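Long-range contact in cycloalternan-forming enzyme (Listeria monocytogenes serovar 1/2a, PDB 5F7U), which is a multidomain enzyme of glycosyl hydrolase family 31, with a TIM-barrel domain and a C-terminal carbohydrate-binding module of family 6: residues Gly964-Phe978 and Val1043-Asp1057. The protein carries 1 engineered substitution. Residues are numbered along the deposited sequence; the frame is centred on the assembly and turned at random.
Sequences GFVAGFDAEKEAVEF and VFDFEADDTAGINFD. With MG (magnesium ion), chain G; GLC (alpha-D-glucopyranose), chain D; GLC (alpha-D-glucopyranose), chain B.
Two antiparallel strand pairings, one in each sheet of the beta-sandwich of the family 6 carbohydrate-binding module, join residues 964-978 to 1043-1057. Strand 965-968 runs against 1054-1057, and strand 975-978 against 1043-1045. V966 and F1056 form a hydrogen-bonded pair, as do V976 and F1044. Between the sheets lies an apolar core. The F969 ring takes V976 CG2 over the centre of one face, 4.0 Å above its plane. Its CZ meets F1044 CB at 3.8 Å. F969 CG lies opposite the backbone N (chi1 178°), and the side chain lies alongside those of I1054 and F1056, pointing the same way. F978, F1044 and F1056 form an aromatic cluster. F1056 CZ sits over the centre of the F1044 ring, and F978 CE1 lies 3.6 Å from F1056 CZ. V993 also touches F1044 and F1056.

At the loop end, the F1046 ring is sandwiched between the D970-A971 backbone, with D970 C 3.6 Å above one face, and D1050 CB of its own loop over the opposite face. F1046 N donates to E974 O. A water bridges F1046 O and K973 N.

One edge of the contact lines a glycan pocket. N1055 OD1 accepts from G968 N at 3.2 Å and from O4 of one alpha-D-glucopyranose at 2.7 Å. N1055 ND2 donates to O3 of this sugar. F965 CE1 comes obliquely to N1055 CG at 3.5 Å, ring and amide planes 29° apart. G1053 N donates to O6 of a second alpha-D-glucopyranose. At the other end G964 O and D1057 OD1 bind magnesium; E942, E944 and T961 add ligands. D1057 OD2 forms a salt bridge with R994. The bonds from G968 and the sugar probably fix the rotation of the N1055 amide, presenting both its acceptor and its donor to the glycan.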
# COMPACT_ATOMS: atom_id res chain seq x y z
N GLY A 964 27.41 24.07 -14.57
CA GLY A 964 28.67 24.37 -15.26
C GLY A 964 28.59 24.12 -16.76
O GLY A 964 27.57 24.43 -17.42
N PHE A 965 29.68 23.55 -17.28
CA PHE A 965 29.89 23.31 -18.70
C PHE A 965 30.91 22.20 -18.90
O PHE A 965 31.66 21.87 -17.98
CB PHE A 965 30.35 24.60 -19.41
CG PHE A 965 31.52 25.29 -18.74
CD1 PHE A 965 32.83 24.89 -19.00
CD2 PHE A 965 31.31 26.36 -17.85
CE1 PHE A 965 33.91 25.54 -18.41
CE2 PHE A 965 32.39 27.00 -17.24
CZ PHE A 965 33.69 26.59 -17.52
N VAL A 966 30.94 21.64 -20.11
CA VAL A 966 31.97 20.68 -20.51
C VAL A 966 33.18 21.49 -21.00
O VAL A 966 33.02 22.38 -21.85
CB VAL A 966 31.41 19.73 -21.59
CG1 VAL A 966 32.52 18.91 -22.24
CG2 VAL A 966 30.38 18.81 -20.97
N ALA A 967 34.36 21.21 -20.46
CA ALA A 967 35.55 22.06 -20.70
C ALA A 967 36.52 21.54 -21.76
O ALA A 967 36.93 20.37 -21.72
CB ALA A 967 36.29 22.29 -19.39
N GLY A 968 36.92 22.42 -22.69
CA GLY A 968 37.98 22.11 -23.68
C GLY A 968 37.43 21.28 -24.84
O GLY A 968 37.26 21.78 -25.95
N PHE A 969 37.18 19.99 -24.58
CA PHE A 969 36.47 19.13 -25.51
C PHE A 969 37.17 19.18 -26.89
O PHE A 969 36.53 19.28 -27.95
CB PHE A 969 34.99 19.56 -25.50
CG PHE A 969 34.08 18.82 -26.45
CD1 PHE A 969 34.28 17.48 -26.78
CD2 PHE A 969 32.96 19.48 -26.97
CE1 PHE A 969 33.40 16.83 -27.65
CE2 PHE A 969 32.08 18.83 -27.82
CZ PHE A 969 32.30 17.50 -28.16
N ASP A 970 38.51 19.09 -26.86
CA ASP A 970 39.34 19.52 -27.99
C ASP A 970 40.31 18.47 -28.53
O ASP A 970 41.32 18.81 -29.16
CB ASP A 970 40.09 20.80 -27.61
CG ASP A 970 41.12 20.59 -26.51
OD1 ASP A 970 40.93 19.71 -25.64
OD2 ASP A 970 42.14 21.31 -26.53
N ALA A 971 40.01 17.20 -28.29
CA ALA A 971 40.85 16.11 -28.78
C ALA A 971 39.98 15.03 -29.40
O ALA A 971 38.82 14.88 -29.02
CB ALA A 971 41.71 15.54 -27.65
N GLU A 972 40.54 14.30 -30.36
CA GLU A 972 39.82 13.18 -30.99
C GLU A 972 39.39 12.14 -29.95
O GLU A 972 40.05 11.98 -28.91
CB GLU A 972 40.68 12.52 -32.06
CG GLU A 972 40.94 13.39 -33.27
CD GLU A 972 41.64 12.64 -34.38
OE1 GLU A 972 42.82 12.93 -34.64
OE2 GLU A 972 41.01 11.75 -35.00
N LYS A 973 38.27 11.47 -30.23
CA LYS A 973 37.65 10.47 -29.34
C LYS A 973 36.99 11.07 -28.08
O LYS A 973 36.53 10.34 -27.18
CB LYS A 973 38.61 9.30 -29.01
CG LYS A 973 39.12 8.57 -30.25
CD LYS A 973 39.92 7.31 -29.92
CE LYS A 973 39.01 6.10 -29.65
NZ LYS A 973 38.18 5.66 -30.81
N GLU A 974 36.91 12.39 -28.04
CA GLU A 974 36.14 13.09 -27.01
C GLU A 974 34.74 13.35 -27.54
O GLU A 974 34.57 13.77 -28.69
CB GLU A 974 36.83 14.39 -26.60
CG GLU A 974 38.20 14.15 -25.95
CD GLU A 974 38.83 15.42 -25.39
OE1 GLU A 974 38.30 16.53 -25.59
OE2 GLU A 974 39.89 15.30 -24.73
N ALA A 975 33.74 13.08 -26.71
CA ALA A 975 32.33 13.19 -27.11
C ALA A 975 31.41 13.61 -25.97
O ALA A 975 31.68 13.32 -24.80
CB ALA A 975 31.84 11.87 -27.71
N VAL A 976 30.33 14.32 -26.33
CA VAL A 976 29.23 14.66 -25.41
C VAL A 976 27.95 14.14 -26.08
O VAL A 976 27.63 14.56 -27.19
CB VAL A 976 29.14 16.19 -25.14
CG1 VAL A 976 28.02 16.51 -24.15
CG2 VAL A 976 30.45 16.75 -24.61
N GLU A 977 27.25 13.23 -25.41
CA GLU A 977 26.04 12.61 -25.96
C GLU A 977 24.82 13.05 -25.15
O GLU A 977 24.82 12.98 -23.92
CB GLU A 977 26.17 11.09 -26.00
CG GLU A 977 24.93 10.36 -26.52
CD GLU A 977 25.13 8.85 -26.77
OE1 GLU A 977 26.26 8.34 -26.66
OE2 GLU A 977 24.12 8.17 -27.07
N PHE A 978 23.79 13.50 -25.87
CA PHE A 978 22.52 13.95 -25.29
C PHE A 978 21.39 13.01 -25.68
O PHE A 978 21.39 12.43 -26.79
CB PHE A 978 22.13 15.34 -25.81
CG PHE A 978 23.08 16.46 -25.43
CD1 PHE A 978 24.22 16.75 -26.20
CD2 PHE A 978 22.81 17.28 -24.32
CE1 PHE A 978 25.07 17.80 -25.85
CE2 PHE A 978 23.67 18.32 -23.97
CZ PHE A 978 24.80 18.58 -24.74
N VAL A 1043 24.80 13.35 -30.63
CA VAL A 1043 26.20 13.18 -30.24
C VAL A 1043 27.06 14.29 -30.82
O VAL A 1043 27.11 14.48 -32.04
CB VAL A 1043 26.79 11.81 -30.69
CG1 VAL A 1043 28.19 11.61 -30.13
CG2 VAL A 1043 25.88 10.64 -30.30
N PHE A 1044 27.72 15.04 -29.94
CA PHE A 1044 28.75 15.98 -30.35
C PHE A 1044 30.09 15.27 -30.22
O PHE A 1044 30.37 14.64 -29.20
CB PHE A 1044 28.72 17.22 -29.47
CG PHE A 1044 27.53 18.10 -29.70
CD1 PHE A 1044 26.27 17.77 -29.17
CD2 PHE A 1044 27.67 19.29 -30.41
CE1 PHE A 1044 25.17 18.60 -29.40
CE2 PHE A 1044 26.58 20.12 -30.64
CZ PHE A 1044 25.32 19.78 -30.13
N ASP A 1045 30.89 15.36 -31.28
CA ASP A 1045 32.20 14.70 -31.40
C ASP A 1045 33.27 15.72 -31.74
O ASP A 1045 32.98 16.72 -32.40
CB ASP A 1045 32.16 13.73 -32.59
CG ASP A 1045 32.16 12.30 -32.16
OD1 ASP A 1045 31.65 11.97 -31.06
OD2 ASP A 1045 32.68 11.47 -32.94
N PHE A 1046 34.50 15.45 -31.31
CA PHE A 1046 35.66 16.13 -31.90
C PHE A 1046 36.35 15.10 -32.77
O PHE A 1046 36.91 14.13 -32.28
CB PHE A 1046 36.61 16.65 -30.81
CG PHE A 1046 37.75 17.49 -31.34
CD1 PHE A 1046 38.86 16.90 -31.97
CD2 PHE A 1046 37.72 18.88 -31.21
CE1 PHE A 1046 39.91 17.67 -32.44
CE2 PHE A 1046 38.78 19.66 -31.68
CZ PHE A 1046 39.87 19.05 -32.30
N GLU A 1047 36.29 15.30 -34.08
CA GLU A 1047 36.90 14.36 -35.01
C GLU A 1047 38.16 14.94 -35.63
O GLU A 1047 38.57 16.05 -35.28
CB GLU A 1047 35.89 13.90 -36.04
CG GLU A 1047 34.82 13.06 -35.38
CD GLU A 1047 33.82 12.46 -36.32
OE1 GLU A 1047 32.85 11.87 -35.80
OE2 GLU A 1047 33.97 12.57 -37.56
N ALA A 1048 38.79 14.16 -36.51
CA ALA A 1048 40.08 14.55 -37.10
C ALA A 1048 40.03 15.89 -37.86
O ALA A 1048 40.99 16.66 -37.82
CB ALA A 1048 40.63 13.43 -37.98
N ASP A 1049 38.90 16.17 -38.52
CA ASP A 1049 38.73 17.43 -39.24
C ASP A 1049 38.08 18.54 -38.39
O ASP A 1049 37.58 19.53 -38.92
CB ASP A 1049 38.00 17.21 -40.58
CG ASP A 1049 36.57 16.70 -40.42
OD1 ASP A 1049 36.15 16.28 -39.31
OD2 ASP A 1049 35.85 16.71 -41.44
N ASP A 1050 38.08 18.37 -37.06
CA ASP A 1050 37.61 19.40 -36.16
C ASP A 1050 38.77 20.18 -35.55
O ASP A 1050 39.93 19.74 -35.60
CB ASP A 1050 36.69 18.81 -35.08
CG ASP A 1050 35.31 18.49 -35.62
OD1 ASP A 1050 34.75 19.32 -36.36
OD2 ASP A 1050 34.79 17.40 -35.29
N THR A 1051 38.45 21.33 -34.98
CA THR A 1051 39.49 22.22 -34.49
C THR A 1051 39.08 23.03 -33.25
O THR A 1051 37.90 23.34 -33.05
CB THR A 1051 40.07 23.10 -35.64
OG1 THR A 1051 41.34 23.64 -35.24
CG2 THR A 1051 39.15 24.24 -36.03
N ALA A 1052 40.09 23.30 -32.41
CA ALA A 1052 40.03 24.28 -31.31
C ALA A 1052 39.24 23.85 -30.09
O ALA A 1052 38.30 23.05 -30.18
CB ALA A 1052 39.57 25.65 -31.81
N GLY A 1053 39.63 24.40 -28.94
CA GLY A 1053 38.93 24.16 -27.69
C GLY A 1053 37.72 25.04 -27.55
O GLY A 1053 37.71 26.19 -28.02
N ILE A 1054 36.68 24.48 -26.91
CA ILE A 1054 35.47 25.22 -26.56
C ILE A 1054 35.08 24.86 -25.13
O ILE A 1054 35.49 23.82 -24.62
CB ILE A 1054 34.27 24.94 -27.52
CG1 ILE A 1054 33.67 23.53 -27.32
CG2 ILE A 1054 34.65 25.17 -28.97
CD1 ILE A 1054 32.34 23.30 -28.02
N ASN A 1055 34.30 25.73 -24.49
CA ASN A 1055 33.54 25.33 -23.31
C ASN A 1055 32.10 25.21 -23.75
O ASN A 1055 31.57 26.09 -24.42
CB ASN A 1055 33.72 26.33 -22.17
CG ASN A 1055 35.13 26.33 -21.63
OD1 ASN A 1055 35.82 25.30 -21.69
ND2 ASN A 1055 35.58 27.47 -21.11
N PHE A 1056 31.47 24.09 -23.40
CA PHE A 1056 30.16 23.72 -23.96
C PHE A 1056 29.13 23.75 -22.83
O PHE A 1056 29.14 22.90 -21.95
CB PHE A 1056 30.32 22.35 -24.64
CG PHE A 1056 29.10 21.83 -25.38
CD1 PHE A 1056 27.99 22.64 -25.69
CD2 PHE A 1056 29.09 20.50 -25.81
CE1 PHE A 1056 26.89 22.10 -26.38
CE2 PHE A 1056 28.01 19.96 -26.49
CZ PHE A 1056 26.91 20.77 -26.80
N ASP A 1057 28.25 24.76 -22.86
CA ASP A 1057 27.30 24.98 -21.77
C ASP A 1057 26.06 24.07 -21.82
O ASP A 1057 25.76 23.35 -20.87
CB ASP A 1057 26.85 26.45 -21.74
CG ASP A 1057 25.99 26.78 -20.52
OD1 ASP A 1057 25.95 25.99 -19.54
OD2 ASP A 1057 25.34 27.84 -20.57
MG MG G . 25.59 24.15 -18.35
C1 GLC D . 41.37 28.11 -21.18
C2 GLC D . 40.01 28.30 -20.50
C3 GLC D . 39.26 26.96 -20.35
C4 GLC D . 39.16 26.22 -21.68
C5 GLC D . 40.57 26.04 -22.24
C6 GLC D . 40.61 25.31 -23.57
O1 GLC D . 42.33 27.50 -20.29
O2 GLC D . 40.16 28.89 -19.21
O3 GLC D . 37.98 27.21 -19.78
O4 GLC D . 38.51 24.95 -21.49
O5 GLC D . 41.22 27.33 -22.39
O6 GLC D . 41.99 25.18 -23.93
C1 GLC B . 42.16 24.44 -25.15
C2 GLC B . 43.63 24.02 -25.30
C3 GLC B . 44.52 25.24 -25.59
C4 GLC B . 43.99 26.05 -26.78
C5 GLC B . 42.48 26.34 -26.66
C6 GLC B . 41.87 26.91 -27.93
O2 GLC B . 44.05 23.33 -24.12
O3 GLC B . 45.87 24.83 -25.83
O4 GLC B . 44.69 27.30 -26.89
O5 GLC B . 41.76 25.13 -26.33
O6 GLC B . 41.96 25.97 -29.01
O HOH W 1 37.14 11.29 -33.04